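Long-range contacts in glucose-6-phosphate isomerase (Thermus thermophilus, PDB 1ZZG), which probably catalyses the reversible isomerization of glucose 6-phosphate to fructose 6-phosphate, a step shared by glycolysis and gluconeogenesis: residues L242-E252 against T281-Q292; F299-L310 against A353-L364. All coordinates share one frame; numbering follows the deposited sequence.

In the fold
After strand 3-5 and the separate five-stranded sheet, the chain runs into strand 244-249, leaves it through helix 257-269 and returns as strand 278-287 alongside; contact 1 closes this loop. Helix 296-301 then leads into strand 306-313, which pairs with the other edge of strand 244-249. A second excursion, including helix 339-356, ends in strand 360-366, and contact 2 closes it. The two loops follow in series, neither enclosing nor crossing the other, yet they meet in one mixed sheet, where Val-246 and Met-248 of contact 1 pair with Ala-309 of contact 2. Together they join four neighbouring parallel strands, and contact 2 adds the ends of helices 296-301 and 339-356; both touch the second subunit.

Contact 1 (L242-E252 against T281-Q292); sequences LPVHVFMVYSE and TTAVPALGPKDQ
Val-249 and Gly-288 end a ladder of seven backbone hydrogen bonds between parallel strands 244-249 and 282-287, joined through helix 257-269 as a beta-alpha-beta crossover in the mixed sheet of this SIS-clan fold. From Thr-282 N on Pro-243 O to Gly-288 N on Val-249 O, donors and acceptors mesh in regular parallel register, the bond from Ala-286 N to Phe-247 O being the most bent at 135°. The face carrying Val-244, Val-246, Met-248, Val-284 and Ala-286 is largely apolar, with Thr-282 at its start bonding Lys-306 NZ of the second subunit through OG1: Val-244 CG1 meets Val-284 CG2 at 3.6 Å, and Met-248 CG lies as close to Ala-286 CB. With CG anti to the backbone N (chi1 -174°) and an extended chain, Met-248 carries CE to Gly-288 CA. Polar side chains at the start look elsewhere: His-245 ND1 bonds Leu-307 O, and Thr-281 OG1 bonds His-265. Past the strands, Lys-290 NZ meets the syn lone pair of Glu-252 OE1 at 3.0 Å, and a second carboxylate, Asp-99 of the second subunit, shares the ammonium group. Asp-291 turns back to take Leu-287 N on OD2 at 2.6 Å. The Tyr-250 ring lies flat over Gly-288, whose CA stands 3.4 Å from the ring centroid in a CH-pi contact. Replacing Tyr-250 by a leucine would probably uncover this glycine and leave Gln-292 OE1 without its phenolic donor. That donor, Tyr-250 OH, which also bonds Thr-350, reaches an in-plane lone pair of Gln-292 OE1 at 2.7 Å.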
loop_
_atom_site.group_PDB
_atom_site.type_symbol
_atom_site.label_atom_id
_atom_site.label_comp_id
_atom_site.label_asym_id
_atom_site.label_seq_id
_atom_site.Cartn_x
_atom_site.Cartn_y
_atom_site.Cartn_z
ATOM N N LEU A 242 1.292 -23.241 -0.762
ATOM C CA LEU A 242 1.023 -22.331 0.358
ATOM C C LEU A 242 0.229 -21.170 -0.250
ATOM O O LEU A 242 0.619 -20.617 -1.277
ATOM C CB LEU A 242 2.328 -21.823 0.980
ATOM C CG LEU A 242 3.212 -22.890 1.642
ATOM C CD1 LEU A 242 4.322 -22.232 2.448
ATOM C CD2 LEU A 242 2.357 -23.752 2.542
ATOM N N PRO A 243 -0.886 -20.773 0.387
ATOM C CA PRO A 243 -1.735 -19.681 -0.115
ATOM C C PRO A 243 -1.106 -18.297 -0.207
ATOM O O PRO A 243 -1.494 -17.481 -1.050
ATOM C CB PRO A 243 -2.923 -19.698 0.852
ATOM C CG PRO A 243 -2.281 -20.097 2.154
ATOM C CD PRO A 243 -1.330 -21.218 1.724
ATOM N N VAL A 244 -0.120 -18.039 0.636
ATOM C CA VAL A 244 0.486 -16.715 0.668
ATOM C C VAL A 244 1.982 -16.593 0.406
ATOM O O VAL A 244 2.785 -17.413 0.836
ATOM C CB VAL A 244 0.175 -16.045 2.033
ATOM C CG1 VAL A 244 0.961 -14.751 2.197
ATOM C CG2 VAL A 244 -1.327 -15.796 2.146
ATOM N N HIS A 245 2.339 -15.537 -0.313
ATOM C CA HIS A 245 3.726 -15.231 -0.602
ATOM C C HIS A 245 3.910 -13.765 -0.233
ATOM O O HIS A 245 3.366 -12.876 -0.891
ATOM C CB HIS A 245 4.046 -15.449 -2.083
ATOM C CG HIS A 245 5.410 -14.971 -2.473
ATOM N ND1 HIS A 245 6.531 -15.221 -1.713
ATOM C CD2 HIS A 245 5.834 -14.253 -3.541
ATOM C CE1 HIS A 245 7.586 -14.678 -2.293
ATOM N NE2 HIS A 245 7.189 -14.085 -3.405
ATOM N N VAL A 246 4.655 -13.515 0.838
ATOM C CA VAL A 246 4.889 -12.148 1.288
ATOM C C VAL A 246 6.133 -11.553 0.636
ATOM O O VAL A 246 7.175 -12.201 0.557
ATOM C CB VAL A 246 5.060 -12.083 2.828
ATOM C CG1 VAL A 246 5.249 -10.633 3.269
ATOM C CG2 VAL A 246 3.846 -12.695 3.510
ATOM N N PHE A 247 6.004 -10.320 0.155
ATOM C CA PHE A 247 7.111 -9.609 -0.480
ATOM C C PHE A 247 7.310 -8.370 0.396
ATOM O O PHE A 247 6.539 -7.411 0.316
ATOM C CB PHE A 247 6.732 -9.213 -1.919
ATOM C CG PHE A 247 7.851 -8.563 -2.692
ATOM C CD1 PHE A 247 8.913 -9.319 -3.183
ATOM C CD2 PHE A 247 7.849 -7.188 -2.918
ATOM C CE1 PHE A 247 9.953 -8.717 -3.886
ATOM C CE2 PHE A 247 8.879 -6.580 -3.616
ATOM C CZ PHE A 247 9.936 -7.343 -4.103
ATOM N N MET A 248 8.344 -8.405 1.233
ATOM C CA MET A 248 8.631 -7.327 2.174
ATOM C C MET A 248 9.921 -6.566 1.874
ATOM O O MET A 248 11.007 -7.140 1.872
ATOM C CB MET A 248 8.684 -7.922 3.584
ATOM C CG MET A 248 8.827 -6.931 4.722
ATOM S SD MET A 248 8.671 -7.825 6.302
ATOM C CE MET A 248 8.828 -6.489 7.474
ATOM N N VAL A 249 9.796 -5.260 1.648
ATOM C CA VAL A 249 10.951 -4.431 1.322
ATOM C C VAL A 249 11.359 -3.481 2.445
ATOM O O VAL A 249 10.548 -2.684 2.916
ATOM C CB VAL A 249 10.677 -3.593 0.054
ATOM C CG1 VAL A 249 11.913 -2.787 -0.320
ATOM C CG2 VAL A 249 10.272 -4.505 -1.088
ATOM N N TYR A 250 12.618 -3.570 2.864
ATOM C CA TYR A 250 13.140 -2.710 3.917
ATOM C C TYR A 250 13.704 -1.412 3.371
ATOM O O TYR A 250 14.917 -1.204 3.355
ATOM C CB TYR A 250 14.218 -3.437 4.728
ATOM C CG TYR A 250 13.633 -4.170 5.901
ATOM C CD1 TYR A 250 12.942 -5.368 5.727
ATOM C CD2 TYR A 250 13.687 -3.618 7.184
ATOM C CE1 TYR A 250 12.311 -5.995 6.797
ATOM C CE2 TYR A 250 13.057 -4.237 8.262
ATOM C CZ TYR A 250 12.371 -5.420 8.061
ATOM O OH TYR A 250 11.725 -6.013 9.121
ATOM N N SER A 251 12.802 -0.544 2.931
ATOM C CA SER A 251 13.156 0.752 2.373
ATOM C C SER A 251 11.890 1.579 2.226
ATOM O O SER A 251 10.818 1.037 1.965
ATOM C CB SER A 251 13.810 0.580 0.998
ATOM O OG SER A 251 14.039 1.838 0.379
ATOM N N GLU A 252 12.010 2.889 2.416
ATOM C CA GLU A 252 10.861 3.769 2.256
ATOM C C GLU A 252 10.896 4.307 0.821
ATOM O O GLU A 252 9.853 4.529 0.203
ATOM C CB GLU A 252 10.911 4.917 3.272
ATOM C CG GLU A 252 9.770 5.930 3.156
ATOM C CD GLU A 252 8.384 5.352 3.465
ATOM O OE1 GLU A 252 8.280 4.223 3.997
ATOM O OE2 GLU A 252 7.386 6.051 3.178
ATOM N N THR A 281 -0.472 -18.155 -6.143
ATOM C CA THR A 281 -0.388 -17.839 -4.727
ATOM C C THR A 281 -0.716 -16.361 -4.559
ATOM O O THR A 281 -0.569 -15.574 -5.494
ATOM C CB THR A 281 1.015 -18.132 -4.152
ATOM O OG1 THR A 281 1.996 -17.347 -4.840
ATOM C CG2 THR A 281 1.354 -19.620 -4.304
ATOM N N THR A 282 -1.170 -15.995 -3.369
ATOM C CA THR A 282 -1.532 -14.619 -3.083
ATOM C C THR A 282 -0.349 -13.795 -2.591
ATOM O O THR A 282 0.153 -14.014 -1.487
ATOM C CB THR A 282 -2.654 -14.570 -2.032
ATOM O OG1 THR A 282 -3.753 -15.370 -2.485
ATOM C CG2 THR A 282 -3.129 -13.125 -1.822
ATOM N N ALA A 283 0.097 -12.853 -3.418
ATOM C CA ALA A 283 1.206 -11.983 -3.053
ATOM C C ALA A 283 0.690 -10.932 -2.069
ATOM O O ALA A 283 -0.321 -10.275 -2.325
ATOM C CB ALA A 283 1.784 -11.303 -4.291
ATOM N N VAL A 284 1.396 -10.786 -0.950
ATOM C CA VAL A 284 1.031 -9.831 0.093
ATOM C C VAL A 284 2.173 -8.837 0.265
ATOM O O VAL A 284 3.294 -9.220 0.596
ATOM C CB VAL A 284 0.774 -10.556 1.438
ATOM C CG1 VAL A 284 0.409 -9.550 2.518
ATOM C CG2 VAL A 284 -0.339 -11.573 1.273
ATOM N N PRO A 285 1.901 -7.539 0.042
ATOM C CA PRO A 285 2.927 -6.496 0.170
ATOM C C PRO A 285 3.249 -6.132 1.622
ATOM O O PRO A 285 2.370 -6.137 2.482
ATOM C CB PRO A 285 2.310 -5.325 -0.590
ATOM C CG PRO A 285 0.841 -5.461 -0.227
ATOM C CD PRO A 285 0.599 -6.961 -0.345
ATOM N N ALA A 286 4.515 -5.818 1.883
ATOM C CA ALA A 286 4.950 -5.422 3.216
ATOM C C ALA A 286 6.167 -4.524 3.105
ATOM O O ALA A 286 6.926 -4.597 2.134
ATOM C CB ALA A 286 5.280 -6.644 4.056
ATOM N N LEU A 287 6.342 -3.668 4.103
ATOM C CA LEU A 287 7.472 -2.758 4.137
ATOM C C LEU A 287 8.161 -2.881 5.485
ATOM O O LEU A 287 7.504 -3.058 6.507
ATOM C CB LEU A 287 7.010 -1.310 3.927
ATOM C CG LEU A 287 6.442 -0.946 2.551
ATOM C CD1 LEU A 287 6.003 0.523 2.551
ATOM C CD2 LEU A 287 7.498 -1.188 1.480
ATOM N N GLY A 288 9.484 -2.794 5.480
ATOM C CA GLY A 288 10.234 -2.883 6.718
ATOM C C GLY A 288 10.865 -1.544 7.024
ATOM O O GLY A 288 11.322 -0.848 6.107
ATOM N N PRO A 289 10.925 -1.151 8.306
ATOM C CA PRO A 289 10.441 -1.885 9.480
ATOM C C PRO A 289 8.983 -1.658 9.909
ATOM O O PRO A 289 8.504 -2.331 10.825
ATOM C CB PRO A 289 11.406 -1.439 10.569
ATOM C CG PRO A 289 11.580 0.012 10.237
ATOM C CD PRO A 289 11.757 -0.004 8.718
ATOM N N LYS A 290 8.268 -0.741 9.256
ATOM C CA LYS A 290 6.890 -0.451 9.667
ATOM C C LYS A 290 5.977 -1.674 9.817
ATOM O O LYS A 290 5.118 -1.707 10.703
ATOM C CB LYS A 290 6.235 0.583 8.728
ATOM C CG LYS A 290 5.813 0.048 7.364
ATOM C CD LYS A 290 5.186 1.143 6.492
ATOM C CE LYS A 290 6.200 2.230 6.146
ATOM N NZ LYS A 290 5.677 3.259 5.193
ATOM N N ASP A 291 6.151 -2.690 8.977
ATOM C CA ASP A 291 5.294 -3.859 9.104
ATOM C C ASP A 291 5.662 -4.810 10.243
ATOM O O ASP A 291 5.015 -5.840 10.441
ATOM C CB ASP A 291 5.184 -4.587 7.765
ATOM C CG ASP A 291 4.092 -3.992 6.892
ATOM O OD1 ASP A 291 2.965 -3.839 7.413
ATOM O OD2 ASP A 291 4.345 -3.674 5.713
ATOM N N GLN A 292 6.694 -4.454 11.003
ATOM C CA GLN A 292 7.081 -5.244 12.167
ATOM C C GLN A 292 6.041 -4.815 13.204
ATOM O O GLN A 292 5.853 -5.459 14.240
ATOM C CB GLN A 292 8.484 -4.857 12.655
ATOM C CG GLN A 292 9.610 -5.119 11.654
ATOM C CD GLN A 292 10.950 -4.527 12.086
ATOM O OE1 GLN A 292 11.921 -4.552 11.327
ATOM N NE2 GLN A 292 11.005 -3.991 13.304
#

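Contact 2 (F299-L310 against A353-L364)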
loop_
_atom_site.group_PDB
_atom_site.type_symbol
_atom_site.label_atom_id
_atom_site.label_comp_id
_atom_site.label_asym_id
_atom_site.label_seq_id
_atom_site.Cartn_x
_atom_site.Cartn_y
_atom_site.Cartn_z
ATOM N N PHE A 299 2.816 -13.151 11.143
ATOM C CA PHE A 299 3.828 -14.053 10.603
ATOM C C PHE A 299 4.502 -14.843 11.724
ATOM O O PHE A 299 4.897 -15.992 11.534
ATOM C CB PHE A 299 4.902 -13.282 9.815
ATOM C CG PHE A 299 4.353 -12.394 8.719
ATOM C CD1 PHE A 299 3.137 -12.678 8.103
ATOM C CD2 PHE A 299 5.067 -11.273 8.302
ATOM C CE1 PHE A 299 2.634 -11.856 7.089
ATOM C CE2 PHE A 299 4.577 -10.444 7.289
ATOM C CZ PHE A 299 3.359 -10.736 6.681
ATOM N N ARG A 300 4.616 -14.216 12.891
ATOM C CA ARG A 300 5.262 -14.820 14.048
ATOM C C ARG A 300 4.445 -15.875 14.798
ATOM O O ARG A 300 4.974 -16.927 15.157
ATOM C CB ARG A 300 5.680 -13.719 15.034
ATOM C CG ARG A 300 6.839 -12.839 14.575
ATOM C CD ARG A 300 8.177 -13.485 14.911
ATOM N NE ARG A 300 8.367 -13.603 16.355
ATOM C CZ ARG A 300 9.203 -14.461 16.934
ATOM N NH1 ARG A 300 9.934 -15.282 16.189
ATOM N NH2 ARG A 300 9.298 -14.509 18.262
ATOM N N GLU A 301 3.165 -15.613 15.032
ATOM C CA GLU A 301 2.353 -16.560 15.789
ATOM C C GLU A 301 1.141 -17.102 15.052
ATOM O O GLU A 301 0.395 -17.918 15.591
ATOM C CB GLU A 301 1.919 -15.917 17.107
ATOM C CG GLU A 301 3.066 -15.251 17.844
ATOM C CD GLU A 301 2.733 -14.910 19.286
ATOM O OE1 GLU A 301 1.690 -14.259 19.535
ATOM O OE2 GLU A 301 3.529 -15.292 20.168
ATOM N N GLY A 302 0.945 -16.642 13.820
ATOM C CA GLY A 302 -0.173 -17.118 13.032
ATOM C C GLY A 302 0.217 -18.386 12.292
ATOM O O GLY A 302 1.323 -18.888 12.476
ATOM N N PRO A 303 -0.666 -18.921 11.436
ATOM C CA PRO A 303 -0.402 -20.144 10.665
ATOM C C PRO A 303 0.895 -20.105 9.853
ATOM O O PRO A 303 1.317 -19.046 9.385
ATOM C CB PRO A 303 -1.626 -20.251 9.756
ATOM C CG PRO A 303 -2.706 -19.568 10.548
ATOM C CD PRO A 303 -1.989 -18.366 11.105
ATOM N N LEU A 304 1.527 -21.262 9.695
ATOM C CA LEU A 304 2.754 -21.362 8.910
ATOM C C LEU A 304 2.334 -21.686 7.481
ATOM O O LEU A 304 2.592 -22.777 6.975
ATOM C CB LEU A 304 3.647 -22.475 9.456
ATOM C CG LEU A 304 4.210 -22.224 10.858
ATOM C CD1 LEU A 304 4.936 -23.473 11.358
ATOM C CD2 LEU A 304 5.150 -21.029 10.821
ATOM N N ASP A 305 1.679 -20.726 6.833
ATOM C CA ASP A 305 1.186 -20.921 5.474
ATOM C C ASP A 305 1.713 -19.879 4.496
ATOM O O ASP A 305 1.030 -19.513 3.540
ATOM C CB ASP A 305 -0.342 -20.881 5.480
ATOM C CG ASP A 305 -0.892 -19.570 6.023
ATOM O OD1 ASP A 305 -0.099 -18.709 6.449
ATOM O OD2 ASP A 305 -2.128 -19.397 6.022
ATOM N N LYS A 306 2.936 -19.425 4.724
ATOM C CA LYS A 306 3.521 -18.409 3.873
ATOM C C LYS A 306 4.966 -18.680 3.480
ATOM O O LYS A 306 5.674 -19.457 4.125
ATOM C CB LYS A 306 3.470 -17.057 4.598
ATOM C CG LYS A 306 2.086 -16.644 5.080
ATOM C CD LYS A 306 2.169 -15.504 6.096
ATOM C CE LYS A 306 0.778 -15.005 6.507
ATOM N NZ LYS A 306 -0.050 -16.072 7.146
ATOM N N LEU A 307 5.378 -18.042 2.388
ATOM C CA LEU A 307 6.760 -18.085 1.927
ATOM C C LEU A 307 7.051 -16.593 1.923
ATOM O O LEU A 307 6.377 -15.834 1.222
ATOM C CB LEU A 307 6.895 -18.632 0.502
ATOM C CG LEU A 307 8.312 -18.445 -0.072
ATOM C CD1 LEU A 307 9.321 -19.242 0.759
ATOM C CD2 LEU A 307 8.358 -18.899 -1.525
ATOM N N LEU A 308 8.024 -16.165 2.714
ATOM C CA LEU A 308 8.336 -14.750 2.787
ATOM C C LEU A 308 9.684 -14.386 2.193
ATOM O O LEU A 308 10.703 -15.013 2.483
ATOM C CB LEU A 308 8.285 -14.257 4.237
ATOM C CG LEU A 308 6.979 -14.457 5.012
ATOM C CD1 LEU A 308 7.013 -15.787 5.757
ATOM C CD2 LEU A 308 6.802 -13.319 6.007
ATOM N N ALA A 309 9.671 -13.355 1.362
ATOM C CA ALA A 309 10.878 -12.861 0.739
ATOM C C ALA A 309 11.119 -11.458 1.280
ATOM O O ALA A 309 10.230 -10.603 1.237
ATOM C CB ALA A 309 10.713 -12.819 -0.773
ATOM N N LEU A 310 12.315 -11.237 1.811
ATOM C CA LEU A 310 12.689 -9.940 2.351
ATOM C C LEU A 310 13.772 -9.303 1.489
ATOM O O LEU A 310 14.836 -9.881 1.274
ATOM C CB LEU A 310 13.196 -10.072 3.795
ATOM C CG LEU A 310 12.205 -9.860 4.946
ATOM C CD1 LEU A 310 11.086 -10.884 4.883
ATOM C CD2 LEU A 310 12.945 -9.963 6.269
ATOM N N ALA A 353 13.935 -13.473 13.170
ATOM C CA ALA A 353 12.747 -13.728 13.983
ATOM C C ALA A 353 11.718 -14.531 13.199
ATOM O O ALA A 353 11.091 -15.450 13.728
ATOM C CB ALA A 353 12.136 -12.409 14.466
ATOM N N LEU A 354 11.543 -14.183 11.931
ATOM C CA LEU A 354 10.596 -14.891 11.084
ATOM C C LEU A 354 10.998 -16.363 10.971
ATOM O O LEU A 354 10.152 -17.257 11.025
ATOM C CB LEU A 354 10.553 -14.244 9.697
ATOM C CG LEU A 354 9.867 -12.877 9.619
ATOM C CD1 LEU A 354 10.097 -12.234 8.250
ATOM C CD2 LEU A 354 8.385 -13.067 9.886
ATOM N N ALA A 355 12.295 -16.611 10.828
ATOM C CA ALA A 355 12.783 -17.981 10.717
ATOM C C ALA A 355 12.636 -18.711 12.053
ATOM O O ALA A 355 12.305 -19.896 12.085
ATOM C CB ALA A 355 14.239 -17.984 10.263
ATOM N N GLU A 356 12.868 -17.992 13.152
ATOM C CA GLU A 356 12.761 -18.563 14.499
ATOM C C GLU A 356 11.328 -19.015 14.751
ATOM O O GLU A 356 11.091 -19.982 15.471
ATOM C CB GLU A 356 13.174 -17.519 15.545
ATOM C CG GLU A 356 13.390 -18.035 16.974
ATOM C CD GLU A 356 12.097 -18.349 17.722
ATOM O OE1 GLU A 356 11.059 -17.709 17.443
ATOM O OE2 GLU A 356 12.127 -19.230 18.614
ATOM N N ALA A 357 10.375 -18.312 14.147
ATOM C CA ALA A 357 8.964 -18.641 14.302
ATOM C C ALA A 357 8.560 -19.830 13.430
ATOM O O ALA A 357 7.411 -20.280 13.470
ATOM C CB ALA A 357 8.101 -17.424 13.968
ATOM N N GLY A 358 9.500 -20.329 12.630
ATOM C CA GLY A 358 9.216 -21.477 11.779
ATOM C C GLY A 358 8.714 -21.193 10.368
ATOM O O GLY A 358 8.352 -22.124 9.639
ATOM N N GLN A 359 8.691 -19.923 9.972
ATOM C CA GLN A 359 8.220 -19.556 8.640
ATOM C C GLN A 359 9.295 -19.781 7.580
ATOM O O GLN A 359 10.487 -19.614 7.839
ATOM C CB GLN A 359 7.791 -18.078 8.600
ATOM C CG GLN A 359 6.547 -17.746 9.415
ATOM C CD GLN A 359 5.261 -18.214 8.762
ATOM O OE1 GLN A 359 5.277 -19.037 7.853
ATOM N NE2 GLN A 359 4.138 -17.697 9.237
ATOM N N ARG A 360 8.866 -20.172 6.385
ATOM C CA ARG A 360 9.795 -20.369 5.285
ATOM C C ARG A 360 10.118 -18.966 4.775
ATOM O O ARG A 360 9.259 -18.286 4.208
ATOM C CB ARG A 360 9.151 -21.222 4.186
ATOM C CG ARG A 360 9.106 -22.721 4.509
ATOM C CD ARG A 360 10.527 -23.269 4.620
ATOM N NE ARG A 360 10.599 -24.696 4.931
ATOM C CZ ARG A 360 10.368 -25.677 4.067
ATOM N NH1 ARG A 360 10.040 -25.405 2.811
ATOM N NH2 ARG A 360 10.470 -26.939 4.463
ATOM N N VAL A 361 11.357 -18.535 4.991
ATOM C CA VAL A 361 11.780 -17.204 4.585
ATOM C C VAL A 361 13.182 -17.174 3.983
ATOM O O VAL A 361 14.041 -17.981 4.337
ATOM C CB VAL A 361 11.742 -16.235 5.794
ATOM C CG1 VAL A 361 12.694 -16.725 6.886
ATOM C CG2 VAL A 361 12.111 -14.825 5.350
ATOM N N TYR A 362 13.394 -16.236 3.067
ATOM C CA TYR A 362 14.681 -16.050 2.415
ATOM C C TYR A 362 14.834 -14.562 2.160
ATOM O O TYR A 362 13.871 -13.802 2.295
ATOM C CB TYR A 362 14.748 -16.838 1.095
ATOM C CG TYR A 362 13.799 -16.377 0.007
ATOM C CD1 TYR A 362 14.186 -15.412 -0.923
ATOM C CD2 TYR A 362 12.521 -16.926 -0.107
ATOM C CE1 TYR A 362 13.326 -15.009 -1.945
ATOM C CE2 TYR A 362 11.651 -16.530 -1.124
ATOM C CZ TYR A 362 12.062 -15.576 -2.037
ATOM O OH TYR A 362 11.224 -15.209 -3.052
ATOM N N ALA A 363 16.035 -14.138 1.795
ATOM C CA ALA A 363 16.266 -12.725 1.561
ATOM C C ALA A 363 17.015 -12.438 0.280
ATOM O O ALA A 363 17.835 -13.235 -0.171
ATOM C CB ALA A 363 17.027 -12.119 2.744
ATOM N N LEU A 364 16.710 -11.285 -0.301
ATOM C CA LEU A 364 17.372 -10.821 -1.505
ATOM C C LEU A 364 18.046 -9.522 -1.102
ATOM O O LEU A 364 17.382 -8.557 -0.725
ATOM C CB LEU A 364 16.359 -10.568 -2.625
ATOM C CG LEU A 364 15.858 -11.805 -3.372
ATOM C CD1 LEU A 364 14.761 -11.410 -4.351
ATOM C CD2 LEU A 364 17.018 -12.456 -4.104
HETATM O O HOH W 1 5.994 -21.040 6.174
#
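Gln-359, just past helix 339-356, reaches Phe-299 at the end of helix 296-301 and Pro-303 in the turn after it, in an arrangement where two helix-to-strand connections of an alpha/beta sheet pack together. Its CB rests against Leu-308 CD1 at 3.7 Å. Next, CG passes close to Phe-299 O, and a bend at chi2 (-75°) swings the amide over the turn, where CD meets Leu-304 CD2. At the tip, NE2 gives one nearly in-plane bond to a lone pair of Phe-299 O at 3.0 Å and a second, more bent one to Pro-303 O. OE1 accepts a hydrogen bond from a water that also donates to Lys-306 O and accepts from Arg-360 N, so both ends of the amide are engaged and its rotation is fixed.

The helix ends meet beside it. Helix 339-356 finishes in a Schellman motif at Gly-358, while Arg-300, bent at chi2 and chi3, brings NH1 to Ala-353 O at 2.7 Å and to Glu-356 OE1 in a salt bridge. Ala-353 O thus has two donors, Arg-300 NH1 and Ala-357 N, arriving from opposite faces of its plane. Arg-300 NE bonds Gly-401 O of the second subunit.

Parallel strands 306-310 and 360-364 follow, with Tyr-362 N on Leu-308 O and Leu-364 N on Leu-310 O among their bonds. On one face, Leu-310 CD1 and Leu-354 CD1 meet tip to tip at 3.8 Å. On the other, Ala-309 CB lies 3.3 Å from Tyr-362 CZ, with Leu-307 CG at the ring edge. The chemistry is therefore divided: apolar contacts join sheet to helix, whereas directed polar bonds from Gln-359 and Arg-300 pin the turn and the helix end, adding a donor to Phe-299 O and Pro-303 O and a second one to Ala-353 O.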